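Local structure of superoxide dismutase (Anaplasma phagocytophilum, 3JS4) at residues 194-197 with 201-204; 143-148 with 185-190; 76-81 with 173-178. The protein probably detoxifies superoxide by dismuting it to oxygen and hydrogen peroxide at a bound iron(III) ion. All coordinates share one frame; numbering follows the deposited sequence.

Contact 1. Residues 194-197 with 201-204; sequences LDYL and KKYI
Tyr196 meets the backbone and CB atoms of Lys202 and Tyr203 where a sharp helix-loop-helix corner in the iron/manganese superoxide dismutase fold brings the short helix 193-196 against the first turn of helix 200-211. The Tyr196 ring lies flat over the second helix: Tyr203 CA sits 4.2 Å above the ring plane, over its centre, with Tyr203 N over the same face. Tyr203 CB adds a contact at 3.9 Å from Tyr196 CD2. At CD1, across the ring from CD2, the contact is Lys202 CB, which approaches obliquely before the rest of the lysine chain runs away, extended. The two tyrosine side chains cross at about a right angle, and Tyr196 CE2 comes to the edge of the Tyr203 ring, near its plane, so the rings do not stack face to face. With CG anti to the backbone N (chi1 159°), Tyr203 sends its ring away from the corner and inward, where its hydroxyl hydrogen-bonds to Asp186 O and Tyr104 OH. Tyr196 is anchored at its far end by a hydrogen bond to Tyr36 O. The helix 193-196 ends at once after this ring, for Leu197 leaves helical geometry with a phi of +52°.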
ATOM      1  N   LEU A 194      -7.746  10.553 -12.595  1.00  6.43           N
ATOM      2  CA  LEU A 194      -9.001  11.319 -12.705  1.00  6.82           C
ATOM      3  C   LEU A 194      -8.875  12.714 -12.083  1.00  7.44           C
ATOM      4  O   LEU A 194      -9.537  13.655 -12.528  1.00  6.95           O
ATOM      5  CB  LEU A 194     -10.179  10.541 -12.096  1.00  7.60           C
ATOM      6  CG  LEU A 194     -10.794   9.416 -12.971  1.00  8.49           C
ATOM      7  CD1 LEU A 194     -11.873   8.602 -12.162  1.00  6.76           C
ATOM      8  CD2 LEU A 194     -11.383   9.989 -14.303  1.00  7.60           C
ATOM      9  N   ASP A 195      -8.016  12.838 -11.064  1.00  6.98           N
ATOM     10  CA  ASP A 195      -7.852  14.096 -10.344  1.00  7.88           C
ATOM     11  C   ASP A 195      -6.602  14.866 -10.791  1.00  7.75           C
ATOM     12  O   ASP A 195      -6.636  16.077 -10.826  1.00  7.94           O
ATOM     13  CB  ASP A 195      -7.775  13.866  -8.825  1.00  7.72           C
ATOM     14  CG  ASP A 195      -9.120  13.598  -8.183  1.00  9.64           C
ATOM     15  OD1 ASP A 195     -10.141  13.397  -8.886  1.00  7.61           O
ATOM     16  OD2 ASP A 195      -9.129  13.533  -6.934  1.00 11.31           O
ATOM     17  N   TYR A 196      -5.508  14.161 -11.086  1.00  7.88           N
ATOM     18  CA  TYR A 196      -4.179  14.784 -11.379  1.00  7.90           C
ATOM     19  C   TYR A 196      -3.620  14.493 -12.781  1.00  7.95           C
ATOM     20  O   TYR A 196      -2.514  14.915 -13.105  1.00  7.25           O
ATOM     21  CB  TYR A 196      -3.148  14.359 -10.309  1.00  7.83           C
ATOM     22  CG  TYR A 196      -3.623  14.707  -8.920  1.00 10.32           C
ATOM     23  CD1 TYR A 196      -3.453  16.002  -8.431  1.00 10.89           C
ATOM     24  CD2 TYR A 196      -4.312  13.764  -8.123  1.00  8.17           C
ATOM     25  CE1 TYR A 196      -3.917  16.359  -7.181  1.00 12.90           C
ATOM     26  CE2 TYR A 196      -4.784  14.113  -6.854  1.00  8.80           C
ATOM     27  CZ  TYR A 196      -4.584  15.414  -6.396  1.00 12.33           C
ATOM     28  OH  TYR A 196      -5.042  15.814  -5.164  1.00 10.49           O
ATOM     29  N   LEU A 197      -4.384  13.768 -13.602  1.00  8.26           N
ATOM     30  CA  LEU A 197      -3.962  13.440 -14.979  1.00  8.69           C
ATOM     31  C   LEU A 197      -2.566  12.822 -14.971  1.00  8.84           C
ATOM     32  O   LEU A 197      -2.269  12.015 -14.101  1.00  9.02           O
ATOM     33  CB  LEU A 197      -4.067  14.666 -15.899  1.00  8.12           C
ATOM     34  CG  LEU A 197      -5.466  15.304 -16.008  1.00  8.72           C
ATOM     35  CD1 LEU A 197      -5.444  16.662 -16.784  1.00  8.24           C
ATOM     36  CD2 LEU A 197      -6.511  14.338 -16.625  1.00  6.18           C
ATOM     37  N   LYS A 201       3.710  13.640  -9.788  1.00 10.46           N
ATOM     38  CA  LYS A 201       4.330  14.429  -8.719  1.00 11.00           C
ATOM     39  C   LYS A 201       3.307  15.219  -7.913  1.00 10.73           C
ATOM     40  O   LYS A 201       3.430  15.287  -6.700  1.00 10.37           O
ATOM     41  CB  LYS A 201       5.418  15.379  -9.229  1.00 11.95           C
ATOM     42  CG  LYS A 201       6.255  15.954  -8.067  1.00 13.72           C
ATOM     43  CD  LYS A 201       7.363  16.863  -8.521  1.00 18.44           C
ATOM     44  CE  LYS A 201       8.267  17.267  -7.332  1.00 18.81           C
ATOM     45  NZ  LYS A 201       7.483  17.997  -6.267  1.00 19.93           N
ATOM     46  N   LYS A 202       2.319  15.821  -8.580  1.00  9.80           N
ATOM     47  CA  LYS A 202       1.286  16.562  -7.853  1.00 10.14           C
ATOM     48  C   LYS A 202       0.571  15.665  -6.861  1.00  8.57           C
ATOM     49  O   LYS A 202       0.375  16.046  -5.722  1.00  7.37           O
ATOM     50  CB  LYS A 202       0.272  17.237  -8.790  1.00 10.58           C
ATOM     51  CG  LYS A 202       0.176  18.698  -8.505  1.00 15.36           C
ATOM     52  CD  LYS A 202      -0.977  19.382  -9.233  1.00 21.71           C
ATOM     53  CE  LYS A 202      -1.403  20.625  -8.463  1.00 25.18           C
ATOM     54  NZ  LYS A 202      -2.498  21.379  -9.158  1.00 27.74           N
ATOM     55  N   TYR A 203       0.211  14.460  -7.300  1.00  7.46           N
ATOM     56  CA  TYR A 203      -0.412  13.456  -6.422  1.00  7.39           C
ATOM     57  C   TYR A 203       0.515  13.007  -5.282  1.00  7.10           C
ATOM     58  O   TYR A 203       0.063  12.828  -4.153  1.00  6.90           O
ATOM     59  CB  TYR A 203      -0.853  12.232  -7.246  1.00  7.42           C
ATOM     60  CG  TYR A 203      -1.050  10.933  -6.478  1.00  6.99           C
ATOM     61  CD1 TYR A 203      -2.167  10.737  -5.662  1.00  9.14           C
ATOM     62  CD2 TYR A 203      -0.178   9.872  -6.651  1.00  8.15           C
ATOM     63  CE1 TYR A 203      -2.362   9.525  -4.980  1.00  9.66           C
ATOM     64  CE2 TYR A 203      -0.357   8.671  -5.980  1.00 10.28           C
ATOM     65  CZ  TYR A 203      -1.460   8.494  -5.159  1.00 10.64           C
ATOM     66  OH  TYR A 203      -1.652   7.287  -4.497  1.00 12.12           O
ATOM     67  N   ILE A 204       1.798  12.808  -5.575  1.00  7.00           N
ATOM     68  CA  ILE A 204       2.755  12.430  -4.514  1.00  7.83           C
ATOM     69  C   ILE A 204       2.884  13.561  -3.468  1.00  7.80           C
ATOM     70  O   ILE A 204       2.931  13.301  -2.258  1.00  7.73           O
ATOM     71  CB  ILE A 204       4.152  12.033  -5.076  1.00  7.58           C
ATOM     72  CG1 ILE A 204       4.028  10.807  -5.989  1.00  8.69           C
ATOM     73  CG2 ILE A 204       5.120  11.693  -3.919  1.00  7.39           C
ATOM     74  CD1 ILE A 204       5.281  10.498  -6.786  1.00  6.12           C
TER

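Contact 2. Residues 143-148 with 185-190; sequences LGQFGS and MDVWEH. With FE (Fe (III) ion), chain E.
Ser148 and an iron-bound water lie on opposite faces of the Trp188 indole. On one face Ser148 CB makes a CH-pi contact, 3.5 Å from the centroid of the five-membered ring and only 14° off its normal. The water is 3.1 Å above the other face, offset toward the rim. Trp188 CG stands anti to the carbonyl carbon (chi1 -77°), which carries the indole between the two. Ser148 OG turns toward the six-membered ring, reaching Trp188 CE3 at 3.8 Å, while at the indole edge Trp188 NE1 hydrogen-bonds to Asn169 O. The His190 ring carries Trp188 CB over one face, toward its rim. Farther from the iron, Gln145 CB lies 4.3 Å from Val187 CG2, and Gly147 O accepts from Arg200.

The end of strand 179-186 and the loop after it supply two of the four protein ligands of the iron, Asp186 OD2 at 2.0 Å and His190 NE2 at 2.2 Å; helices 39-60 and 89-106 supply His45 and His101, and the water is the fifth ligand. Asp186 OD1 accepts from Trp188 N at 3.0 Å, an Asx turn in which the N-H arrives from above the carboxylate plane.

The two carboxylate oxygens therefore divide the work: one coordinates iron, the other accepts from Trp188 N and, weakly, from the metal's water. With Ser148 backing the far face of the indole, the contact probably helps fix the wall beside the iron-bound water.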
ATOM      1  N   LEU A 143       8.391   8.692  -8.331  1.00 10.32           N
ATOM      2  CA  LEU A 143       8.591   9.156  -9.712  1.00 10.26           C
ATOM      3  C   LEU A 143       9.520   8.185 -10.457  1.00 10.59           C
ATOM      4  O   LEU A 143       9.554   8.168 -11.699  1.00 10.80           O
ATOM      5  CB  LEU A 143       9.139  10.598  -9.732  1.00 10.21           C
ATOM      6  CG  LEU A 143       8.283  11.671  -9.050  1.00 10.75           C
ATOM      7  CD1 LEU A 143       8.990  13.034  -8.919  1.00 11.39           C
ATOM      8  CD2 LEU A 143       6.950  11.821  -9.784  1.00 11.20           C
ATOM      9  N   GLY A 144      10.245   7.376  -9.682  1.00  9.69           N
ATOM     10  CA  GLY A 144      11.214   6.421 -10.200  1.00  9.50           C
ATOM     11  C   GLY A 144      10.636   5.068 -10.601  1.00  8.97           C
ATOM     12  O   GLY A 144      11.275   4.329 -11.334  1.00  7.72           O
ATOM     13  N   GLN A 145       9.430   4.743 -10.118  1.00  8.81           N
ATOM     14  CA  GLN A 145       8.771   3.483 -10.471  1.00  8.08           C
ATOM     15  C   GLN A 145       8.071   3.601 -11.827  1.00  8.08           C
ATOM     16  O   GLN A 145       6.962   4.172 -11.942  1.00  7.76           O
ATOM     17  CB  GLN A 145       7.754   3.062  -9.393  1.00  8.69           C
ATOM     18  CG  GLN A 145       7.142   1.659  -9.648  1.00  8.18           C
ATOM     19  CD  GLN A 145       8.212   0.577  -9.865  1.00  8.45           C
ATOM     20  OE1 GLN A 145       9.076   0.347  -9.007  1.00  8.65           O
ATOM     21  NE2 GLN A 145       8.156  -0.087 -11.009  1.00  5.94           N
ATOM     22  N   PHE A 146       8.696   3.028 -12.844  1.00  7.47           N
ATOM     23  CA  PHE A 146       8.225   3.189 -14.211  1.00  7.65           C
ATOM     24  C   PHE A 146       7.075   2.210 -14.462  1.00  7.36           C
ATOM     25  O   PHE A 146       7.163   1.026 -14.098  1.00  7.36           O
ATOM     26  CB  PHE A 146       9.421   2.980 -15.152  1.00  7.07           C
ATOM     27  CG  PHE A 146       9.100   3.082 -16.631  1.00  7.78           C
ATOM     28  CD1 PHE A 146       8.672   4.285 -17.197  1.00  6.78           C
ATOM     29  CD2 PHE A 146       9.298   1.979 -17.469  1.00  7.28           C
ATOM     30  CE1 PHE A 146       8.405   4.379 -18.576  1.00  7.62           C
ATOM     31  CE2 PHE A 146       9.038   2.064 -18.848  1.00  8.40           C
ATOM     32  CZ  PHE A 146       8.585   3.267 -19.401  1.00  6.82           C
ATOM     33  N   GLY A 147       5.997   2.693 -15.074  1.00  6.19           N
ATOM     34  CA  GLY A 147       4.796   1.862 -15.224  1.00  5.97           C
ATOM     35  C   GLY A 147       3.993   1.799 -13.933  1.00  6.04           C
ATOM     36  O   GLY A 147       4.007   2.747 -13.133  1.00  5.58           O
ATOM     37  N   SER A 148       3.290   0.686 -13.741  1.00  6.07           N
ATOM     38  CA  SER A 148       2.381   0.514 -12.602  1.00  5.92           C
ATOM     39  C   SER A 148       3.137  -0.009 -11.384  1.00  5.98           C
ATOM     40  O   SER A 148       4.085  -0.782 -11.536  1.00  5.89           O
ATOM     41  CB  SER A 148       1.281  -0.509 -12.968  1.00  5.24           C
ATOM     42  OG  SER A 148       0.633  -0.182 -14.200  1.00  4.69           O
ATOM     43  N   MET A 185       1.762   3.870  -0.931  1.00  7.08           N
ATOM     44  CA  MET A 185       1.139   4.791  -1.856  1.00  6.83           C
ATOM     45  C   MET A 185       1.077   4.111  -3.230  1.00  6.87           C
ATOM     46  O   MET A 185       2.116   3.776  -3.829  1.00  6.86           O
ATOM     47  CB  MET A 185       1.972   6.067  -1.948  1.00  6.94           C
ATOM     48  CG  MET A 185       1.489   7.018  -3.042  1.00  6.50           C
ATOM     49  SD  MET A 185       2.489   8.520  -3.186  1.00  7.45           S
ATOM     50  CE  MET A 185       4.060   7.879  -3.798  1.00  7.78           C
ATOM     51  N   ASP A 186      -0.142   3.875  -3.695  1.00  6.43           N
ATOM     52  CA  ASP A 186      -0.421   3.325  -5.026  1.00  6.49           C
ATOM     53  C   ASP A 186       0.069   4.304  -6.090  1.00  6.23           C
ATOM     54  O   ASP A 186      -0.353   5.478  -6.103  1.00  7.08           O
ATOM     55  CB  ASP A 186      -1.955   3.173  -5.136  1.00  6.37           C
ATOM     56  CG  ASP A 186      -2.412   2.357  -6.340  1.00  7.27           C
ATOM     57  OD1 ASP A 186      -1.604   1.986  -7.199  1.00  6.43           O
ATOM     58  OD2 ASP A 186      -3.630   2.108  -6.435  1.00  7.93           O
ATOM     59  N   VAL A 187       0.953   3.860  -6.981  1.00  5.80           N
ATOM     60  CA  VAL A 187       1.269   4.676  -8.160  1.00  5.74           C
ATOM     61  C   VAL A 187       0.821   4.097  -9.522  1.00  6.60           C
ATOM     62  O   VAL A 187       1.264   4.588 -10.589  1.00  5.99           O
ATOM     63  CB  VAL A 187       2.759   5.185  -8.187  1.00  5.64           C
ATOM     64  CG1 VAL A 187       3.055   6.049  -6.923  1.00  4.54           C
ATOM     65  CG2 VAL A 187       3.734   4.059  -8.347  1.00  5.19           C
ATOM     66  N   TRP A 188      -0.081   3.099  -9.500  1.00  5.58           N
ATOM     67  CA  TRP A 188      -0.776   2.768 -10.732  1.00  5.57           C
ATOM     68  C   TRP A 188      -1.443   4.048 -11.200  1.00  6.10           C
ATOM     69  O   TRP A 188      -1.976   4.835 -10.376  1.00  7.14           O
ATOM     70  CB  TRP A 188      -1.846   1.699 -10.526  1.00  4.97           C
ATOM     71  CG  TRP A 188      -1.347   0.261 -10.396  1.00  5.14           C
ATOM     72  CD1 TRP A 188      -0.530  -0.251  -9.411  1.00  5.24           C
ATOM     73  CD2 TRP A 188      -1.707  -0.842 -11.231  1.00  4.96           C
ATOM     74  NE1 TRP A 188      -0.323  -1.601  -9.613  1.00  5.52           N
ATOM     75  CE2 TRP A 188      -1.051  -1.994 -10.710  1.00  5.44           C
ATOM     76  CE3 TRP A 188      -2.542  -0.981 -12.359  1.00  6.09           C
ATOM     77  CZ2 TRP A 188      -1.182  -3.264 -11.290  1.00  4.81           C
ATOM     78  CZ3 TRP A 188      -2.669  -2.258 -12.941  1.00  5.53           C
ATOM     79  CH2 TRP A 188      -1.987  -3.376 -12.402  1.00  5.04           C
ATOM     80  N   GLU A 189      -1.456   4.270 -12.507  1.00  5.58           N
ATOM     81  CA  GLU A 189      -2.036   5.509 -13.028  1.00  6.04           C
ATOM     82  C   GLU A 189      -3.501   5.749 -12.587  1.00  6.83           C
ATOM     83  O   GLU A 189      -3.892   6.895 -12.332  1.00  6.56           O
ATOM     84  CB  GLU A 189      -1.926   5.547 -14.545  1.00  6.09           C
ATOM     85  CG  GLU A 189      -0.465   5.661 -15.052  1.00  5.97           C
ATOM     86  CD  GLU A 189      -0.396   5.851 -16.571  1.00  7.36           C
ATOM     87  OE1 GLU A 189      -0.931   4.989 -17.303  1.00  7.60           O
ATOM     88  OE2 GLU A 189       0.227   6.836 -17.025  1.00  7.86           O
ATOM     89  N   HIS A 190      -4.294   4.682 -12.465  1.00  6.84           N
ATOM     90  CA  HIS A 190      -5.695   4.859 -11.986  1.00  7.40           C
ATOM     91  C   HIS A 190      -5.824   5.424 -10.573  1.00  7.08           C
ATOM     92  O   HIS A 190      -6.926   5.893 -10.194  1.00  6.97           O
ATOM     93  CB  HIS A 190      -6.504   3.552 -12.108  1.00  7.07           C
ATOM     94  CG  HIS A 190      -6.065   2.479 -11.160  1.00  8.36           C
ATOM     95  ND1 HIS A 190      -5.419   1.333 -11.576  1.00  8.82           N
ATOM     96  CD2 HIS A 190      -6.207   2.366  -9.813  1.00  9.00           C
ATOM     97  CE1 HIS A 190      -5.158   0.572 -10.526  1.00  9.13           C
ATOM     98  NE2 HIS A 190      -5.621   1.176  -9.444  1.00 10.89           N
TER
HETATM   99 FE    FE E 207      -4.978   0.872  -7.334  1.00 15.35          FE
HETATM  100  O   HOH W   1      -3.347  -0.516  -8.023  1.00  9.76           O

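Contact 3. Residues 76-81 with 173-178; sequences DIVVKA and PLLTQG. With NA (sodium ion), chain F.
Pro173 O, one residue ahead of the Leu174 side chain that packs on Val78, is gripped twice. It coordinates the sodium ion at 2.4 Å. It also accepts the backbone hydrogen bond from Thr176 N, at 3.0 Å, that closes a 3-10 turn. This turn, in the loop between strands 161-168 and 179-186, docks against helix 74-83, joining the C-terminal domain to the alpha-hairpin domain of the iron/manganese superoxide dismutase fold. Thr176 O, Gln179 O and two waters complete five oxygens round the ion, three of them backbone carbonyls, so the ion bridges carbonyls from Pro173 to Gln179.

The helix meets another side of the turn with valine methyls. Leu174 places CG anti to its carbonyl carbon (chi1 -67°) and reaches out to the helix, where its CD1 lies 4.1 Å from Val78 CG1; the two side chains cross at about a right angle. Leu175 adds its CD2 to the same valine methyl at 4.3 Å, so a single branch of Val78 touches both leucines. On the same helix, Ile77 and Ala81 pack on helix 89-106, while Pro173 lies on Trp152 and Val154 of strand 149-156. No hydrogen bond links the helix segment to the turn. The nearest approach is instead a methyl to a carbonyl oxygen, Val79 CG2 to Leu174 O at 3.8 Å.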
ATOM      1  N   ASP A  76      -1.092 -15.085   3.366  1.00 12.77           N
ATOM      2  CA  ASP A  76      -0.666 -16.459   3.071  1.00 13.30           C
ATOM      3  C   ASP A  76      -0.819 -16.859   1.602  1.00 12.22           C
ATOM      4  O   ASP A  76       0.042 -17.546   1.036  1.00 11.08           O
ATOM      5  CB  ASP A  76      -1.475 -17.460   3.921  1.00 13.83           C
ATOM      6  CG  ASP A  76      -1.015 -17.521   5.369  1.00 17.10           C
ATOM      7  OD1 ASP A  76       0.110 -17.063   5.700  1.00 19.54           O
ATOM      8  OD2 ASP A  76      -1.797 -18.043   6.189  1.00 22.08           O
ATOM      9  N   ILE A  77      -1.943 -16.457   1.010  1.00 10.77           N
ATOM     10  CA  ILE A  77      -2.258 -16.788  -0.381  1.00 10.32           C
ATOM     11  C   ILE A  77      -1.276 -16.107  -1.326  1.00  9.76           C
ATOM     12  O   ILE A  77      -0.811 -16.728  -2.270  1.00  8.64           O
ATOM     13  CB  ILE A  77      -3.714 -16.386  -0.757  1.00 10.97           C
ATOM     14  CG1 ILE A  77      -4.710 -17.243   0.045  1.00 10.31           C
ATOM     15  CG2 ILE A  77      -3.934 -16.476  -2.283  1.00 10.09           C
ATOM     16  CD1 ILE A  77      -6.119 -16.745   0.028  1.00 10.17           C
ATOM     17  N   VAL A  78      -0.957 -14.839  -1.040  1.00  8.56           N
ATOM     18  CA  VAL A  78       0.007 -14.085  -1.829  1.00  8.40           C
ATOM     19  C   VAL A  78       1.329 -14.843  -1.973  1.00  9.00           C
ATOM     20  O   VAL A  78       1.798 -15.062  -3.086  1.00  9.06           O
ATOM     21  CB  VAL A  78       0.232 -12.667  -1.240  1.00  8.25           C
ATOM     22  CG1 VAL A  78       1.408 -11.974  -1.904  1.00  7.43           C
ATOM     23  CG2 VAL A  78      -1.040 -11.817  -1.413  1.00  8.20           C
ATOM     24  N   VAL A  79       1.905 -15.271  -0.848  1.00  9.65           N
ATOM     25  CA  VAL A  79       3.196 -15.935  -0.863  1.00 10.29           C
ATOM     26  C   VAL A  79       3.091 -17.285  -1.588  1.00 10.51           C
ATOM     27  O   VAL A  79       3.886 -17.561  -2.476  1.00 11.26           O
ATOM     28  CB  VAL A  79       3.759 -16.086   0.571  1.00 11.07           C
ATOM     29  CG1 VAL A  79       5.054 -16.898   0.577  1.00  9.68           C
ATOM     30  CG2 VAL A  79       3.960 -14.710   1.207  1.00 11.12           C
ATOM     31  N   LYS A  80       2.089 -18.093  -1.251  1.00 10.82           N
ATOM     32  CA  LYS A  80       1.938 -19.421  -1.867  1.00 11.92           C
ATOM     33  C   LYS A  80       1.711 -19.379  -3.389  1.00 11.74           C
ATOM     34  O   LYS A  80       2.338 -20.138  -4.145  1.00 12.28           O
ATOM     35  CB  LYS A  80       0.821 -20.202  -1.163  1.00 12.51           C
ATOM     36  CG  LYS A  80       1.310 -20.941   0.099  1.00 14.56           C
ATOM     37  CD  LYS A  80       0.175 -21.170   1.097  1.00 18.53           C
ATOM     38  CE  LYS A  80       0.698 -21.743   2.422  1.00 21.59           C
ATOM     39  NZ  LYS A  80      -0.410 -21.893   3.394  1.00 23.48           N
ATOM     40  N   ALA A  81       0.841 -18.474  -3.836  1.00 10.92           N
ATOM     41  CA  ALA A  81       0.560 -18.322  -5.257  1.00 10.48           C
ATOM     42  C   ALA A  81       1.799 -17.852  -5.998  1.00  9.63           C
ATOM     43  O   ALA A  81       2.092 -18.349  -7.087  1.00 10.14           O
ATOM     44  CB  ALA A  81      -0.593 -17.345  -5.474  1.00  9.48           C
ATOM     45  N   PRO A 173       6.297  -5.913  -0.105  1.00  6.78           N
ATOM     46  CA  PRO A 173       7.233  -6.424   0.894  1.00  7.43           C
ATOM     47  C   PRO A 173       6.875  -7.807   1.437  1.00  7.82           C
ATOM     48  O   PRO A 173       7.741  -8.436   2.025  1.00  8.11           O
ATOM     49  CB  PRO A 173       7.199  -5.340   1.996  1.00  7.22           C
ATOM     50  CG  PRO A 173       6.980  -4.068   1.221  1.00  6.32           C
ATOM     51  CD  PRO A 173       5.978  -4.489   0.142  1.00  7.35           C
ATOM     52  N   LEU A 174       5.639  -8.295   1.233  1.00  8.18           N
ATOM     53  CA  LEU A 174       5.306  -9.684   1.614  1.00  8.37           C
ATOM     54  C   LEU A 174       6.202 -10.696   0.905  1.00  8.67           C
ATOM     55  O   LEU A 174       6.384 -11.834   1.377  1.00  8.47           O
ATOM     56  CB  LEU A 174       3.834 -10.021   1.321  1.00  8.65           C
ATOM     57  CG  LEU A 174       2.720  -9.322   2.116  1.00  9.04           C
ATOM     58  CD1 LEU A 174       1.375  -9.877   1.675  1.00  9.13           C
ATOM     59  CD2 LEU A 174       2.882  -9.450   3.645  1.00 11.02           C
ATOM     60  N   LEU A 175       6.747 -10.288  -0.233  1.00  8.67           N
ATOM     61  CA  LEU A 175       7.658 -11.126  -1.027  1.00  9.46           C
ATOM     62  C   LEU A 175       9.132 -11.116  -0.550  1.00 10.31           C
ATOM     63  O   LEU A 175       9.941 -11.934  -1.022  1.00  8.23           O
ATOM     64  CB  LEU A 175       7.581 -10.733  -2.517  1.00  8.95           C
ATOM     65  CG  LEU A 175       6.194 -10.845  -3.198  1.00 10.07           C
ATOM     66  CD1 LEU A 175       6.290 -10.525  -4.683  1.00  8.38           C
ATOM     67  CD2 LEU A 175       5.538 -12.248  -2.958  1.00  8.22           C
ATOM     68  N   THR A 176       9.468 -10.197   0.362  1.00 10.77           N
ATOM     69  CA  THR A 176      10.869  -9.995   0.776  1.00 12.73           C
ATOM     70  C   THR A 176      11.053 -10.255   2.254  1.00 12.72           C
ATOM     71  O   THR A 176      10.417  -9.600   3.082  1.00 13.63           O
ATOM     72  CB  THR A 176      11.334  -8.550   0.444  1.00 12.67           C
ATOM     73  OG1 THR A 176      11.271  -8.360  -0.974  1.00 13.45           O
ATOM     74  CG2 THR A 176      12.779  -8.291   0.938  1.00 14.22           C
ATOM     75  N   GLN A 177      11.931 -11.196   2.592  1.00 13.47           N
ATOM     76  CA  GLN A 177      12.222 -11.518   3.983  1.00 13.35           C
ATOM     77  C   GLN A 177      12.906 -10.313   4.637  1.00 13.77           C
ATOM     78  O   GLN A 177      13.711  -9.630   3.991  1.00 13.90           O
ATOM     79  CB  GLN A 177      13.117 -12.773   4.074  1.00 13.45           C
ATOM     80  N   GLY A 178      12.573 -10.046   5.902  1.00 13.44           N
ATOM     81  CA  GLY A 178      13.236  -8.994   6.686  1.00 13.03           C
ATOM     82  C   GLY A 178      12.823  -7.566   6.355  1.00 13.04           C
ATOM     83  O   GLY A 178      13.563  -6.629   6.640  1.00 13.39           O
TER
HETATM   84 NA    NA F 208       8.505  -8.871   4.238  1.00 30.48          NA
HETATM   85  O   HOH W   2       9.530  -9.650   6.131  1.00 13.46           O
HETATM   86  O   HOH W   3       6.504  -8.863   5.381  1.00 20.52           O

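Overall arrangement
From the N terminus, residues 76-81 come first and wait 91 residues for 173-178, so contact 3 closes a long loop holding helices 89-106, 118-128 and 131-144 and strands 149-156 and 161-168. Contact 2 opens inside that loop at 143-148 and closes beyond it at 185-190, so the two cross; its loop holds strands 149-156 and 161-168 and most of 179-186. Contact 1 follows in series, closing a three-residue link between two helices. It touches contact 2 directly: Ile204 CD1 packs on Leu143 CD2 at 3.7 Å, joining helix 200-211 to helix 131-144. Contact 3 stands on the opposite side of the chain's centre from contact 1, their centres about 30 Å apart.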